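Local structure of hypothetical UPF0334 kinase-like protein AQ_1292 (1YE8) at residues K55-F64 against Y73-L83. The protein hydrolyses nucleoside triphosphates, including ATP, GTP, CTP, TTP and UTP, to the diphosphate and phosphate, and has no kinase activity. Residues are numbered along the deposited sequence; the frame is centred on the assembly and turned at random.
Sequences KKKIFSSKFF and YGVNVQYFEEL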
loop_
_atom_site.group_PDB
_atom_site.type_symbol
_atom_site.label_atom_id
_atom_site.label_comp_id
_atom_site.label_asym_id
_atom_site.label_seq_id
_atom_site.Cartn_x
_atom_site.Cartn_y
_atom_site.Cartn_z
ATOM N N LYS A 55 -6.131 9.667 -9.663
ATOM C CA LYS A 55 -7.324 9.990 -8.897
ATOM C C LYS A 55 -6.927 10.175 -7.437
ATOM O O LYS A 55 -6.097 9.423 -6.920
ATOM C CB LYS A 55 -8.405 8.910 -9.042
ATOM C CG LYS A 55 -8.816 8.596 -10.482
ATOM C CD LYS A 55 -9.491 9.748 -11.189
ATOM C CE LYS A 55 -9.822 9.330 -12.624
ATOM N NZ LYS A 55 -11.066 8.528 -12.693
ATOM N N LYS A 56 -7.492 11.190 -6.792
ATOM C CA LYS A 56 -7.124 11.573 -5.425
ATOM C C LYS A 56 -8.343 11.853 -4.553
ATOM O O LYS A 56 -9.338 12.420 -5.025
ATOM C CB LYS A 56 -6.227 12.818 -5.427
ATOM C CG LYS A 56 -5.093 12.785 -6.426
ATOM C CD LYS A 56 -4.347 14.097 -6.468
ATOM C CE LYS A 56 -3.378 14.083 -7.615
ATOM N NZ LYS A 56 -2.349 13.029 -7.465
ATOM N N LYS A 57 -8.273 11.466 -3.282
ATOM C CA LYS A 57 -9.337 11.786 -2.333
ATOM C C LYS A 57 -8.832 11.729 -0.907
ATOM O O LYS A 57 -8.164 10.754 -0.524
ATOM C CB LYS A 57 -10.524 10.831 -2.477
ATOM C CG LYS A 57 -11.747 11.284 -1.672
ATOM C CD LYS A 57 -13.013 10.542 -2.069
ATOM C CE LYS A 57 -13.434 10.850 -3.478
ATOM N NZ LYS A 57 -13.849 12.265 -3.637
ATOM N N ILE A 58 -9.160 12.750 -0.114
ATOM C CA ILE A 58 -8.898 12.702 1.321
ATOM C C ILE A 58 -9.878 11.723 1.951
ATOM O O ILE A 58 -11.097 11.899 1.864
ATOM C CB ILE A 58 -9.037 14.094 1.991
ATOM C CG1 ILE A 58 -7.977 15.048 1.428
ATOM C CG2 ILE A 58 -8.886 13.962 3.516
ATOM C CD1 ILE A 58 -8.105 16.506 1.925
ATOM N N PHE A 59 -9.351 10.678 2.583
ATOM C CA PHE A 59 -10.203 9.698 3.252
ATOM C C PHE A 59 -10.043 9.653 4.769
ATOM O O PHE A 59 -10.795 8.970 5.445
ATOM C CB PHE A 59 -9.985 8.293 2.662
ATOM C CG PHE A 59 -8.650 7.655 3.031
ATOM C CD1 PHE A 59 -7.517 7.888 2.259
ATOM C CD2 PHE A 59 -8.552 6.803 4.120
ATOM C CE1 PHE A 59 -6.280 7.291 2.579
ATOM C CE2 PHE A 59 -7.315 6.215 4.463
ATOM C CZ PHE A 59 -6.179 6.462 3.677
ATOM N N SER A 60 -9.065 10.374 5.307
ATOM C CA SER A 60 -8.873 10.423 6.744
ATOM C C SER A 60 -8.442 11.831 7.088
ATOM O O SER A 60 -7.567 12.380 6.429
ATOM C CB SER A 60 -7.793 9.429 7.157
ATOM O OG SER A 60 -7.508 9.525 8.538
ATOM N N SER A 61 -9.065 12.427 8.103
ATOM C CA SER A 61 -8.777 13.822 8.429
ATOM C C SER A 61 -9.131 14.132 9.871
ATOM O O SER A 61 -10.095 13.586 10.410
ATOM C CB SER A 61 -9.567 14.778 7.511
ATOM O OG SER A 61 -9.335 16.156 7.833
ATOM N N LYS A 62 -8.357 15.037 10.470
ATOM C CA LYS A 62 -8.724 15.642 11.751
ATOM C C LYS A 62 -10.078 16.373 11.694
ATOM O O LYS A 62 -10.707 16.545 12.732
ATOM C CB LYS A 62 -7.610 16.571 12.248
ATOM C CG LYS A 62 -6.318 15.815 12.529
ATOM C CD LYS A 62 -5.268 16.663 13.199
ATOM C CE LYS A 62 -4.089 15.798 13.529
ATOM N NZ LYS A 62 -3.298 16.312 14.659
ATOM N N PHE A 63 -10.528 16.776 10.503
ATOM C CA PHE A 63 -11.836 17.430 10.384
ATOM C C PHE A 63 -12.993 16.454 10.249
ATOM O O PHE A 63 -14.158 16.856 10.376
ATOM C CB PHE A 63 -11.883 18.346 9.158
ATOM C CG PHE A 63 -10.906 19.485 9.182
ATOM C CD1 PHE A 63 -10.971 20.471 10.172
ATOM C CD2 PHE A 63 -9.951 19.606 8.174
ATOM C CE1 PHE A 63 -10.069 21.541 10.173
ATOM C CE2 PHE A 63 -9.042 20.675 8.163
ATOM C CZ PHE A 63 -9.103 21.645 9.163
ATOM N N PHE A 64 -12.710 15.183 9.968
ATOM C CA PHE A 64 -13.789 14.236 9.698
ATOM C C PHE A 64 -14.382 13.656 10.959
ATOM O O PHE A 64 -13.668 13.064 11.785
ATOM C CB PHE A 64 -13.287 13.049 8.867
ATOM C CG PHE A 64 -13.019 13.341 7.414
ATOM C CD1 PHE A 64 -13.260 14.584 6.833
ATOM C CD2 PHE A 64 -12.502 12.318 6.610
ATOM C CE1 PHE A 64 -12.989 14.815 5.488
ATOM C CE2 PHE A 64 -12.249 12.524 5.269
ATOM C CZ PHE A 64 -12.486 13.773 4.689
ATOM N N TYR A 73 -7.605 11.407 13.907
ATOM C CA TYR A 73 -8.025 11.289 12.505
ATOM C C TYR A 73 -9.301 10.473 12.373
ATOM O O TYR A 73 -9.331 9.315 12.769
ATOM C CB TYR A 73 -6.920 10.614 11.684
ATOM C CG TYR A 73 -5.639 11.402 11.653
ATOM C CD1 TYR A 73 -5.456 12.425 10.737
ATOM C CD2 TYR A 73 -4.627 11.152 12.577
ATOM C CE1 TYR A 73 -4.283 13.186 10.723
ATOM C CE2 TYR A 73 -3.456 11.893 12.566
ATOM C CZ TYR A 73 -3.294 12.908 11.641
ATOM O OH TYR A 73 -2.136 13.653 11.626
ATOM N N GLY A 74 -10.336 11.076 11.797
ATOM C CA GLY A 74 -11.565 10.377 11.457
ATOM C C GLY A 74 -11.432 9.772 10.074
ATOM O O GLY A 74 -11.020 10.456 9.140
ATOM N N VAL A 75 -11.736 8.483 9.963
ATOM C CA VAL A 75 -11.609 7.758 8.702
ATOM C C VAL A 75 -12.970 7.569 8.038
ATOM O O VAL A 75 -13.922 7.042 8.648
ATOM C CB VAL A 75 -10.954 6.377 8.901
ATOM C CG1 VAL A 75 -10.852 5.624 7.572
ATOM C CG2 VAL A 75 -9.570 6.524 9.530
ATOM N N ASN A 76 -13.055 8.011 6.786
ATOM C CA ASN A 76 -14.246 7.780 5.987
ATOM C C ASN A 76 -13.999 6.587 5.070
ATOM O O ASN A 76 -13.290 6.685 4.037
ATOM C CB ASN A 76 -14.618 9.028 5.198
ATOM C CG ASN A 76 -15.966 8.900 4.525
ATOM O OD1 ASN A 76 -16.268 7.866 3.924
ATOM N ND2 ASN A 76 -16.791 9.959 4.617
ATOM N N VAL A 77 -14.531 5.447 5.503
ATOM C CA VAL A 77 -14.307 4.178 4.828
ATOM C C VAL A 77 -14.817 4.236 3.387
ATOM O O VAL A 77 -14.189 3.693 2.479
ATOM C CB VAL A 77 -14.957 3.025 5.615
ATOM C CG1 VAL A 77 -15.027 1.739 4.777
ATOM C CG2 VAL A 77 -14.220 2.813 6.923
ATOM N N GLN A 78 -15.960 4.893 3.188
ATOM C CA GLN A 78 -16.579 5.016 1.874
ATOM C C GLN A 78 -15.694 5.837 0.926
ATOM O O GLN A 78 -15.505 5.456 -0.237
ATOM C CB GLN A 78 -17.988 5.616 2.006
ATOM C CG GLN A 78 -19.020 4.646 2.636
ATOM C CD GLN A 78 -18.737 4.291 4.113
ATOM O OE1 GLN A 78 -18.808 3.113 4.490
ATOM N NE2 GLN A 78 -18.405 5.302 4.940
ATOM N N TYR A 79 -15.108 6.930 1.421
ATOM C CA TYR A 79 -14.214 7.722 0.589
ATOM C C TYR A 79 -12.984 6.921 0.182
ATOM O O TYR A 79 -12.533 7.012 -0.951
ATOM C CB TYR A 79 -13.744 8.982 1.320
ATOM C CG TYR A 79 -14.802 10.058 1.522
ATOM C CD1 TYR A 79 -16.095 9.926 1.014
ATOM C CD2 TYR A 79 -14.469 11.227 2.192
ATOM C CE1 TYR A 79 -17.048 10.945 1.195
ATOM C CE2 TYR A 79 -15.401 12.247 2.372
ATOM C CZ TYR A 79 -16.681 12.095 1.878
ATOM O OH TYR A 79 -17.590 13.131 2.086
ATOM N N PHE A 80 -12.450 6.149 1.125
ATOM C CA PHE A 80 -11.301 5.309 0.832
ATOM C C PHE A 80 -11.660 4.274 -0.235
ATOM O O PHE A 80 -10.955 4.118 -1.240
ATOM C CB PHE A 80 -10.802 4.627 2.112
ATOM C CG PHE A 80 -9.734 3.603 1.869
ATOM C CD1 PHE A 80 -8.460 4.010 1.521
ATOM C CD2 PHE A 80 -9.997 2.247 1.996
ATOM C CE1 PHE A 80 -7.441 3.073 1.266
ATOM C CE2 PHE A 80 -8.997 1.292 1.764
ATOM C CZ PHE A 80 -7.713 1.717 1.403
ATOM N N GLU A 81 -12.769 3.572 -0.019
ATOM C CA GLU A 81 -13.189 2.487 -0.905
ATOM C C GLU A 81 -13.495 2.968 -2.306
ATOM O O GLU A 81 -13.237 2.255 -3.268
ATOM C CB GLU A 81 -14.420 1.775 -0.333
ATOM C CG GLU A 81 -14.101 0.894 0.860
ATOM C CD GLU A 81 -15.318 0.232 1.500
ATOM O OE1 GLU A 81 -16.473 0.612 1.202
ATOM O OE2 GLU A 81 -15.110 -0.657 2.339
ATOM N N GLU A 82 -14.026 4.186 -2.415
ATOM C CA GLU A 82 -14.402 4.752 -3.706
ATOM C C GLU A 82 -13.248 4.674 -4.700
ATOM O O GLU A 82 -13.463 4.416 -5.888
ATOM C CB GLU A 82 -14.840 6.209 -3.524
ATOM C CG GLU A 82 -15.487 6.826 -4.750
ATOM C CD GLU A 82 -15.936 8.253 -4.516
ATOM O OE1 GLU A 82 -16.295 8.584 -3.365
ATOM O OE2 GLU A 82 -15.925 9.039 -5.495
ATOM N N LEU A 83 -12.025 4.908 -4.218
ATOM C CA LEU A 83 -10.839 4.878 -5.066
ATOM C C LEU A 83 -10.069 3.569 -4.929
ATOM O O LEU A 83 -9.604 3.032 -5.926
ATOM C CB LEU A 83 -9.914 6.073 -4.761
ATOM C CG LEU A 83 -10.243 7.368 -5.502
ATOM C CD1 LEU A 83 -11.623 7.910 -5.132
ATOM C CD2 LEU A 83 -9.153 8.388 -5.233
#
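A short antiparallel pairing joins strand 56-61 to strand 73-75, and the first turns of helix 77-97 then pack back along the same strand. The pairing rests on two reciprocal bonds, Ser61 N to Gly74 O (3.0 Å) and Gly74 N to Ser61 O (2.9 Å). Ser61 O is gripped twice, since Phe64 N reaches it from the opposite face of its carbonyl plane and closes a type I turn. At the bulge formed by Phe59 and Ser60 against Phe47 of strand 46-51, Phe59 O takes a nearly straight bond from Asn76 N (2.8 Å). Asn76 in turn caps the helix, its OD1 accepting from Tyr79 N. With CG between its backbone N and carbonyl carbon (chi1 72°), the Phe59 ring lies beside Phe80, whose edge meets its face, CD1 over the ring centre and the centroids 4.9 Å apart. The edge of Tyr79 is turned to the face of Phe64 in an offset pair, Tyr79 CD2 4.0 Å from Phe64 CE2, planes at 79°. Lys62 CG lies over the Tyr73 ring as a CH-pi contact, 4.2 Å from its centroid, and Tyr73 OH is hydrogen-bonded to Arg44 NE. Replacing Tyr73 by an alanine would probably leave Lys62 without its aromatic support and Arg44 without this hydroxyl. The geometry is that of a non-hairpin antiparallel pair inside a five-stranded sheet, its second strand leading through an N-cap into a helix, beside the parallel core of this RecA-like P-loop NTPase.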